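Local coordinates for protein hydroquinone dioxygenase large subunit (Pseudomonas sp., PDB 4ZXA) that probably cleaves the aromatic ring of hydroquinone with dioxygen at an iron(II) site, as the large subunit of the two-subunit dioxygenase PnpCD, at residues E[191-196]-E[247-252]; E[218-223]-E[310-315]. One frame throughout, in Å; residues are numbered along the deposited sequence.

In the fold
Interactions 1 and 2 meet on one sheet, where strands 241-249 and 310-318 are neighbours. Their centres lie about 10 Å apart. R310, from interaction 2, joins them. Its NH1 forms a salt bridge of 2.8 Å with E249 OE1 of interaction 1, and its backbone N probably donates to Q193 OE1, also at 2.8 Å. Interaction 1 runs into the active-site pocket, since E248 and L252 line the site of 4-hydroxybenzonitrile. The cadmium ion is bound beyond it by H256, N258, E262 and H303. Interaction 2 stays farther off: the side chain of M314 is about 10 Å from the ligand.

Interaction 1: E[191-196]-E[247-252]; sequences NRQFAD and TEEFIL. With H8N (4-hydroxybenzonitrile), chain J.
T247 meets F194 by its methyl group. CG2 lies beside the backbone N, with OG1 between N and the carbonyl carbon (chi1 65°), and it comes 3.7 Å from F194 CE2, meeting the ring obliquely. CB of T247 lies level with the ring edge. The next residue, E248, turns to the opposite side of the strand and reaches the ligand. Its OE2 is modelled 2.4 Å from OAB of 4-hydroxybenzonitrile, a very short hydrogen bond whose exact length is doubtful because the place of OE2 is less sure.

E249 carries the polar part of the contact. Its extended chain leaves with CG anti to the backbone N (chi1 -163°) and presents both oxygens end-on to R192. R192 NH1 donates to E249 OE1 at 3.1 Å and R192 NH2 to E249 OE2 at 2.7 Å, both on syn lone pairs. Two nitrogens grip two oxygens, a bidentate salt bridge, and the guanidinium and carboxylate planes are only 25° apart. N191 OD1 steadies the arginine from the side: it accepts R192 NH1 at 2.8 Å and also Q193 N, which closes an Asx turn. The amide of Q193 stacks on the E249 carboxylate without bonding to it; its OE1 accepts from R310 N. E249 OE1 also meets R310, and OE2 takes the hydroxyl of Y44 of the second large subunit. Three charged or polar partners thus share this buried carboxylate.

Past the corner at F250, L252 CD1 lies 3.9 Å from ligand atom CAE. The loop 191-196 thus packs on the end of strand 241-249, beside strand 310-318 and helix 219-224, where F194 touches S224 and T247 touches L223. Beyond the corner the chain enters strand 251-257 of another sheet.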
ATOM      1  N   ASN E 191     -19.275   6.026 -17.558  1.00 27.02           N
ATOM      2  CA  ASN E 191     -18.333   6.364 -16.489  1.00 26.57           C
ATOM      3  C   ASN E 191     -17.690   7.724 -16.749  1.00 25.73           C
ATOM      4  O   ASN E 191     -17.408   8.069 -17.899  1.00 22.71           O
ATOM      5  CB  ASN E 191     -17.253   5.280 -16.347  1.00 21.11           C
ATOM      6  CG  ASN E 191     -16.362   5.502 -15.136  1.00 27.48           C
ATOM      7  OD1 ASN E 191     -15.393   6.275 -15.187  1.00 27.78           O
ATOM      8  ND2 ASN E 191     -16.681   4.823 -14.033  1.00 23.72           N
ATOM      9  N   ARG E 192     -17.448   8.490 -15.685  1.00 25.26           N
ATOM     10  CA  ARG E 192     -16.961   9.864 -15.829  1.00 30.16           C
ATOM     11  C   ARG E 192     -15.613   9.971 -16.542  1.00 29.29           C
ATOM     12  O   ARG E 192     -15.286  11.030 -17.083  1.00 32.34           O
ATOM     13  CB  ARG E 192     -16.865  10.571 -14.477  1.00 25.76           C
ATOM     14  CG  ARG E 192     -15.591  10.232 -13.706  1.00 29.18           C
ATOM     15  CD  ARG E 192     -15.771   9.030 -12.769  1.00 31.03           C
ATOM     16  NE  ARG E 192     -14.601   8.852 -11.907  1.00 33.13           N
ATOM     17  CZ  ARG E 192     -13.689   7.885 -12.046  1.00 29.98           C
ATOM     18  NH1 ARG E 192     -13.797   6.970 -13.002  1.00 26.95           N
ATOM     19  NH2 ARG E 192     -12.658   7.833 -11.218  1.00 27.61           N
ATOM     20  N   GLN E 193     -14.823   8.902 -16.539  1.00 23.50           N
ATOM     21  CA  GLN E 193     -13.529   8.958 -17.221  1.00 23.50           C
ATOM     22  C   GLN E 193     -13.593   8.408 -18.643  1.00 22.63           C
ATOM     23  O   GLN E 193     -12.573   8.233 -19.294  1.00 26.61           O
ATOM     24  CB  GLN E 193     -12.415   8.284 -16.405  1.00 20.66           C
ATOM     25  CG  GLN E 193     -12.017   9.079 -15.159  1.00 22.62           C
ATOM     26  CD  GLN E 193     -10.661   8.672 -14.567  1.00 21.37           C
ATOM     27  OE1 GLN E 193      -9.990   7.759 -15.051  1.00 23.30           O
ATOM     28  NE2 GLN E 193     -10.261   9.359 -13.519  1.00 19.84           N
ATOM     29  N   PHE E 194     -14.801   8.138 -19.120  1.00 23.03           N
ATOM     30  CA  PHE E 194     -15.007   7.790 -20.517  1.00 22.03           C
ATOM     31  C   PHE E 194     -16.039   8.733 -21.138  1.00 27.93           C
ATOM     32  O   PHE E 194     -16.564   8.462 -22.221  1.00 30.75           O
ATOM     33  CB  PHE E 194     -15.441   6.322 -20.673  1.00 23.18           C
ATOM     34  CG  PHE E 194     -14.342   5.320 -20.377  1.00 22.23           C
ATOM     35  CD1 PHE E 194     -13.076   5.482 -20.910  1.00 20.47           C
ATOM     36  CD2 PHE E 194     -14.580   4.228 -19.556  1.00 21.93           C
ATOM     37  CE1 PHE E 194     -12.067   4.573 -20.646  1.00 22.50           C
ATOM     38  CE2 PHE E 194     -13.568   3.310 -19.277  1.00 25.17           C
ATOM     39  CZ  PHE E 194     -12.306   3.481 -19.820  1.00 20.29           C
ATOM     40  N   ALA E 195     -16.314   9.853 -20.466  1.00 28.29           N
ATOM     41  CA  ALA E 195     -17.386  10.754 -20.909  1.00 30.54           C
ATOM     42  C   ALA E 195     -17.199  11.298 -22.322  1.00 28.48           C
ATOM     43  O   ALA E 195     -18.136  11.833 -22.897  1.00 34.74           O
ATOM     44  CB  ALA E 195     -17.606  11.905 -19.911  1.00 27.53           C
ATOM     45  N   ASP E 196     -16.006  11.156 -22.886  1.00 27.73           N
ATOM     46  CA  ASP E 196     -15.736  11.685 -24.219  1.00 31.56           C
ATOM     47  C   ASP E 196     -15.830  10.618 -25.296  1.00 29.75           C
ATOM     48  O   ASP E 196     -15.605  10.906 -26.467  1.00 32.81           O
ATOM     49  CB  ASP E 196     -14.342  12.325 -24.282  1.00 31.01           C
ATOM     50  CG  ASP E 196     -13.224  11.316 -24.020  1.00 34.20           C
ATOM     51  OD1 ASP E 196     -13.409  10.467 -23.126  1.00 31.75           O
ATOM     52  OD2 ASP E 196     -12.171  11.365 -24.704  1.00 33.77           O
ATOM     53  N   THR E 247     -12.137  -2.531 -17.899  1.00 21.75           N
ATOM     54  CA  THR E 247     -11.703  -1.157 -17.735  1.00 19.69           C
ATOM     55  C   THR E 247     -10.883  -1.040 -16.459  1.00 22.07           C
ATOM     56  O   THR E 247     -11.347  -1.400 -15.386  1.00 22.13           O
ATOM     57  CB  THR E 247     -12.905  -0.189 -17.725  1.00 21.54           C
ATOM     58  OG1 THR E 247     -13.718  -0.438 -16.575  1.00 24.19           O
ATOM     59  CG2 THR E 247     -13.750  -0.401 -18.986  1.00 19.75           C
ATOM     60  N   GLU E 248      -9.658  -0.543 -16.588  1.00 20.64           N
ATOM     61  CA  GLU E 248      -8.697  -0.548 -15.500  1.00 21.68           C
ATOM     62  C   GLU E 248      -8.399   0.858 -14.993  1.00 21.75           C
ATOM     63  O   GLU E 248      -8.109   1.775 -15.766  1.00 19.35           O
ATOM     64  CB  GLU E 248      -7.387  -1.222 -15.941  1.00 19.68           C
ATOM     65  CG  GLU E 248      -7.548  -2.318 -16.978  1.00 21.08           C
ATOM     66  CD  GLU E 248      -8.217  -3.582 -16.449  1.00 27.07           C
ATOM     67  OE1 GLU E 248      -9.268  -3.489 -15.772  1.00 24.36           O
ATOM     68  OE2 GLU E 248      -7.688  -4.683 -16.729  1.00 25.80           O
ATOM     69  N   GLU E 249      -8.495   1.027 -13.683  1.00 22.70           N
ATOM     70  CA  GLU E 249      -8.171   2.291 -13.042  1.00 22.74           C
ATOM     71  C   GLU E 249      -7.350   2.027 -11.787  1.00 21.87           C
ATOM     72  O   GLU E 249      -7.533   1.010 -11.127  1.00 21.10           O
ATOM     73  CB  GLU E 249      -9.436   3.079 -12.708  1.00 18.59           C
ATOM     74  CG  GLU E 249      -9.179   4.544 -12.426  1.00 23.15           C
ATOM     75  CD  GLU E 249     -10.447   5.348 -12.274  1.00 24.88           C
ATOM     76  OE1 GLU E 249     -11.504   4.900 -12.750  1.00 21.71           O
ATOM     77  OE2 GLU E 249     -10.385   6.434 -11.676  1.00 24.25           O
ATOM     78  N   PHE E 250      -6.464   2.956 -11.449  1.00 20.83           N
ATOM     79  CA  PHE E 250      -5.592   2.796 -10.295  1.00 19.84           C
ATOM     80  C   PHE E 250      -4.678   1.575 -10.405  1.00 19.33           C
ATOM     81  O   PHE E 250      -3.966   1.409 -11.389  1.00 18.41           O
ATOM     82  CB  PHE E 250      -6.426   2.720  -9.013  1.00 20.16           C
ATOM     83  CG  PHE E 250      -5.638   2.960  -7.762  1.00 22.27           C
ATOM     84  CD1 PHE E 250      -4.710   3.980  -7.697  1.00 19.41           C
ATOM     85  CD2 PHE E 250      -5.826   2.164  -6.646  1.00 22.71           C
ATOM     86  CE1 PHE E 250      -3.986   4.201  -6.547  1.00 22.05           C
ATOM     87  CE2 PHE E 250      -5.103   2.383  -5.497  1.00 20.60           C
ATOM     88  CZ  PHE E 250      -4.184   3.401  -5.447  1.00 20.19           C
ATOM     89  N   ILE E 251      -4.678   0.746  -9.371  1.00 19.24           N
ATOM     90  CA  ILE E 251      -3.799  -0.414  -9.313  1.00 20.59           C
ATOM     91  C   ILE E 251      -4.532  -1.746  -9.277  1.00 16.77           C
ATOM     92  O   ILE E 251      -5.474  -1.914  -8.514  1.00 19.57           O
ATOM     93  CB  ILE E 251      -2.901  -0.355  -8.057  1.00 25.53           C
ATOM     94  CG1 ILE E 251      -2.283   1.033  -7.898  1.00 20.98           C
ATOM     95  CG2 ILE E 251      -1.824  -1.422  -8.108  1.00 21.87           C
ATOM     96  CD1 ILE E 251      -1.589   1.234  -6.580  1.00 23.79           C
ATOM     97  N   LEU E 252      -4.093  -2.694 -10.100  1.00 18.52           N
ATOM     98  CA  LEU E 252      -4.593  -4.071 -10.010  1.00 21.12           C
ATOM     99  C   LEU E 252      -4.598  -4.501  -8.530  1.00 19.44           C
ATOM    100  O   LEU E 252      -3.564  -4.489  -7.870  1.00 18.36           O
ATOM    101  CB  LEU E 252      -3.710  -5.018 -10.833  1.00 15.86           C
ATOM    102  CG  LEU E 252      -4.110  -6.499 -10.841  1.00 19.76           C
ATOM    103  CD1 LEU E 252      -5.477  -6.716 -11.502  1.00 17.55           C
ATOM    104  CD2 LEU E 252      -3.042  -7.363 -11.515  1.00 17.83           C
TER
HETATM  105  NAA H8N J 402      -3.339 -11.257 -14.606  1.00 25.61           N
HETATM  106  CAC H8N J 402      -4.186 -10.496 -14.707  1.00 26.08           C
HETATM  107  CAI H8N J 402      -5.272  -9.485 -14.874  1.00 22.33           C
HETATM  108  CAF H8N J 402      -5.068  -8.441 -15.768  1.00 26.14           C
HETATM  109  CAD H8N J 402      -6.055  -7.477 -15.949  1.00 25.04           C
HETATM  110  CAH H8N J 402      -7.226  -7.596 -15.218  1.00 21.20           C
HETATM  111  OAB H8N J 402      -8.199  -6.646 -15.378  1.00 24.40           O
HETATM  112  CAE H8N J 402      -7.433  -8.639 -14.322  1.00 23.16           C
HETATM  113  CAG H8N J 402      -6.445  -9.596 -14.151  1.00 22.78           C

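Interaction 2: E[218-223]-E[310-315]; sequences SLFKYL and RSMLMV
A Met-aromatic contact between M312 and F220 fixes helix 219-224 against strand 310-318, part of the cupin sheet. M312 SD sits 4.3 Å from the centroid of the F220 ring, 30° off the ring normal, and so approaches it obliquely. The methionine chain is extended beyond CG, and its CE passes on to the helix backbone, where it packs 3.2 Å from F220 O. L223, one turn along, flanks the same side chain: its CD1 lies 3.8 Å from M312 CB. The ring thus meets the sulfur, while the leucine branch runs beside CB, CG and SD. Replacing M312 by an alanine removes CG, SD and CE, which is likely to leave the F220 ring without its sulfur partner and open a gap beside L223 CD1.

M314 reaches the helix in another way. Its chain is bent at chi2 and chi3 (72° and 73°), which brings CE 4.2 Å from L219 CD2. Near the start of the strand the link is polar. A water accepts from R310 NE at 2.8 Å and lies 3.2 Å from L223 O, to which it can donate, though other acceptors compete for its protons. S218 starts the helix as its N-cap, with OG accepting from K221 N at 3.1 Å.

F14 of the small subunit adds to this cluster: its ring is nearly parallel to that of F220, and it also packs on M312. L313 points away from the helix and touches I271 on strand 270-277 of the other sheet. M312 and M314 thus work on the outside of the sheet. This is a short helix laid across the outer face of a cupin beta-sandwich, with apolar side chains of alternate strand residues as its bed.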
ATOM      1  N   SER E 218     -21.311  -1.578 -30.281  1.00 23.79           N
ATOM      2  CA  SER E 218     -20.132  -0.779 -30.007  1.00 23.30           C
ATOM      3  C   SER E 218     -19.453  -1.257 -28.743  1.00 25.21           C
ATOM      4  O   SER E 218     -19.965  -1.081 -27.641  1.00 23.51           O
ATOM      5  CB  SER E 218     -20.473   0.698 -29.880  1.00 26.10           C
ATOM      6  OG  SER E 218     -19.364   1.407 -29.368  1.00 25.92           O
ATOM      7  N   LEU E 219     -18.286  -1.861 -28.918  1.00 23.98           N
ATOM      8  CA  LEU E 219     -17.495  -2.328 -27.802  1.00 24.86           C
ATOM      9  C   LEU E 219     -16.965  -1.168 -26.923  1.00 23.79           C
ATOM     10  O   LEU E 219     -16.952  -1.274 -25.702  1.00 21.60           O
ATOM     11  CB  LEU E 219     -16.355  -3.217 -28.311  1.00 20.18           C
ATOM     12  CG  LEU E 219     -15.394  -3.801 -27.269  1.00 22.84           C
ATOM     13  CD1 LEU E 219     -16.116  -4.783 -26.331  1.00 17.76           C
ATOM     14  CD2 LEU E 219     -14.189  -4.464 -27.946  1.00 17.80           C
ATOM     15  N   PHE E 220     -16.531  -0.070 -27.535  1.00 27.52           N
ATOM     16  CA  PHE E 220     -16.005   1.054 -26.748  1.00 26.91           C
ATOM     17  C   PHE E 220     -17.104   1.661 -25.868  1.00 26.87           C
ATOM     18  O   PHE E 220     -16.857   2.037 -24.712  1.00 25.98           O
ATOM     19  CB  PHE E 220     -15.363   2.121 -27.642  1.00 21.46           C
ATOM     20  CG  PHE E 220     -14.051   1.698 -28.250  1.00 26.52           C
ATOM     21  CD1 PHE E 220     -13.549   0.413 -28.047  1.00 22.20           C
ATOM     22  CD2 PHE E 220     -13.311   2.591 -29.022  1.00 24.37           C
ATOM     23  CE1 PHE E 220     -12.330   0.020 -28.602  1.00 21.05           C
ATOM     24  CE2 PHE E 220     -12.098   2.210 -29.581  1.00 25.92           C
ATOM     25  CZ  PHE E 220     -11.608   0.916 -29.370  1.00 27.20           C
ATOM     26  N   LYS E 221     -18.310   1.741 -26.428  1.00 21.40           N
ATOM     27  CA  LYS E 221     -19.491   2.198 -25.697  1.00 29.94           C
ATOM     28  C   LYS E 221     -19.813   1.248 -24.547  1.00 25.77           C
ATOM     29  O   LYS E 221     -20.106   1.652 -23.428  1.00 27.52           O
ATOM     30  CB  LYS E 221     -20.706   2.293 -26.647  1.00 29.32           C
ATOM     31  CG  LYS E 221     -22.044   2.497 -25.939  1.00 25.76           C
ATOM     32  CD  LYS E 221     -23.221   2.510 -26.914  1.00 31.10           C
ATOM     33  CE  LYS E 221     -24.556   2.599 -26.174  1.00 35.70           C
ATOM     34  NZ  LYS E 221     -25.724   2.732 -27.088  1.00 39.08           N
ATOM     35  N   TYR E 222     -19.772  -0.031 -24.856  1.00 24.30           N
ATOM     36  CA  TYR E 222     -20.048  -1.056 -23.883  1.00 23.35           C
ATOM     37  C   TYR E 222     -19.030  -0.943 -22.748  1.00 24.21           C
ATOM     38  O   TYR E 222     -19.406  -0.938 -21.569  1.00 23.07           O
ATOM     39  CB  TYR E 222     -19.978  -2.402 -24.600  1.00 24.69           C
ATOM     40  CG  TYR E 222     -20.185  -3.623 -23.746  1.00 24.06           C
ATOM     41  CD1 TYR E 222     -21.441  -4.202 -23.619  1.00 23.71           C
ATOM     42  CD2 TYR E 222     -19.116  -4.216 -23.100  1.00 18.95           C
ATOM     43  CE1 TYR E 222     -21.621  -5.326 -22.861  1.00 26.00           C
ATOM     44  CE2 TYR E 222     -19.288  -5.322 -22.331  1.00 24.92           C
ATOM     45  CZ  TYR E 222     -20.535  -5.884 -22.216  1.00 27.13           C
ATOM     46  OH  TYR E 222     -20.677  -7.013 -21.448  1.00 29.89           O
ATOM     47  N   LEU E 223     -17.750  -0.816 -23.094  1.00 19.84           N
ATOM     48  CA  LEU E 223     -16.725  -0.636 -22.068  1.00 22.70           C
ATOM     49  C   LEU E 223     -16.917   0.683 -21.318  1.00 24.91           C
ATOM     50  O   LEU E 223     -16.756   0.737 -20.102  1.00 25.52           O
ATOM     51  CB  LEU E 223     -15.310  -0.725 -22.649  1.00 18.33           C
ATOM     52  CG  LEU E 223     -14.958  -2.090 -23.252  1.00 22.21           C
ATOM     53  CD1 LEU E 223     -13.521  -2.102 -23.749  1.00 19.55           C
ATOM     54  CD2 LEU E 223     -15.199  -3.215 -22.257  1.00 23.31           C
ATOM     55  N   ARG E 310      -8.709   5.521 -16.107  1.00 20.53           N
ATOM     56  CA  ARG E 310      -9.531   4.399 -16.535  1.00 17.78           C
ATOM     57  C   ARG E 310      -9.288   4.135 -18.018  1.00 24.69           C
ATOM     58  O   ARG E 310      -9.574   4.997 -18.857  1.00 26.80           O
ATOM     59  CB  ARG E 310     -11.010   4.697 -16.295  1.00 19.79           C
ATOM     60  CG  ARG E 310     -11.866   3.485 -15.921  1.00 22.88           C
ATOM     61  CD  ARG E 310     -13.328   3.901 -15.814  1.00 20.92           C
ATOM     62  NE  ARG E 310     -14.233   2.869 -15.328  1.00 17.90           N
ATOM     63  CZ  ARG E 310     -14.376   2.553 -14.043  1.00 24.56           C
ATOM     64  NH1 ARG E 310     -13.648   3.170 -13.112  1.00 23.44           N
ATOM     65  NH2 ARG E 310     -15.240   1.611 -13.687  1.00 21.03           N
ATOM     66  N   SER E 311      -8.777   2.940 -18.332  1.00 21.04           N
ATOM     67  CA  SER E 311      -8.409   2.575 -19.693  1.00 22.42           C
ATOM     68  C   SER E 311      -9.046   1.264 -20.158  1.00 24.83           C
ATOM     69  O   SER E 311      -9.418   0.414 -19.352  1.00 20.35           O
ATOM     70  CB  SER E 311      -6.892   2.462 -19.818  1.00 25.79           C
ATOM     71  OG  SER E 311      -6.387   1.483 -18.930  1.00 27.82           O
ATOM     72  N   MET E 312      -9.139   1.098 -21.473  1.00 17.45           N
ATOM     73  CA  MET E 312      -9.775  -0.079 -22.024  1.00 18.78           C
ATOM     74  C   MET E 312      -8.712  -1.103 -22.339  1.00 21.00           C
ATOM     75  O   MET E 312      -7.828  -0.854 -23.165  1.00 22.01           O
ATOM     76  CB  MET E 312     -10.556   0.286 -23.276  1.00 20.59           C
ATOM     77  CG  MET E 312     -11.564   1.398 -23.044  1.00 18.19           C
ATOM     78  SD  MET E 312     -12.595   1.612 -24.505  1.00 25.29           S
ATOM     79  CE  MET E 312     -13.817   2.781 -23.885  1.00 22.74           C
ATOM     80  N   LEU E 313      -8.772  -2.242 -21.657  1.00 15.98           N
ATOM     81  CA  LEU E 313      -7.797  -3.307 -21.869  1.00 17.78           C
ATOM     82  C   LEU E 313      -8.493  -4.571 -22.342  1.00 19.71           C
ATOM     83  O   LEU E 313      -9.499  -4.997 -21.777  1.00 18.77           O
ATOM     84  CB  LEU E 313      -7.000  -3.611 -20.593  1.00 21.29           C
ATOM     85  CG  LEU E 313      -6.130  -4.882 -20.629  1.00 21.73           C
ATOM     86  CD1 LEU E 313      -4.995  -4.752 -21.638  1.00 21.96           C
ATOM     87  CD2 LEU E 313      -5.552  -5.186 -19.273  1.00 21.56           C
ATOM     88  N   MET E 314      -7.956  -5.174 -23.389  1.00 22.65           N
ATOM     89  CA  MET E 314      -8.478  -6.453 -23.823  1.00 22.23           C
ATOM     90  C   MET E 314      -7.606  -7.582 -23.282  1.00 23.21           C
ATOM     91  O   MET E 314      -6.419  -7.661 -23.615  1.00 24.06           O
ATOM     92  CB  MET E 314      -8.539  -6.519 -25.342  1.00 22.20           C
ATOM     93  CG  MET E 314      -8.855  -7.915 -25.858  1.00 23.23           C
ATOM     94  SD  MET E 314     -10.565  -8.365 -25.544  1.00 24.96           S
ATOM     95  CE  MET E 314     -11.434  -7.342 -26.731  1.00 23.22           C
ATOM     96  N   VAL E 315      -8.192  -8.439 -22.442  1.00 21.03           N
ATOM     97  CA  VAL E 315      -7.516  -9.654 -21.977  1.00 18.48           C
ATOM     98  C   VAL E 315      -8.001 -10.840 -22.812  1.00 21.31           C
ATOM     99  O   VAL E 315      -9.198 -11.148 -22.859  1.00 21.78           O
ATOM    100  CB  VAL E 315      -7.763  -9.937 -20.468  1.00 22.11           C
ATOM    101  CG1 VAL E 315      -6.979 -11.180 -20.023  1.00 19.57           C
ATOM    102  CG2 VAL E 315      -7.396  -8.725 -19.614  1.00 18.29           C
TER
HETATM  103  O   HOH W   1     -16.034   2.490 -17.499  1.00 24.63           O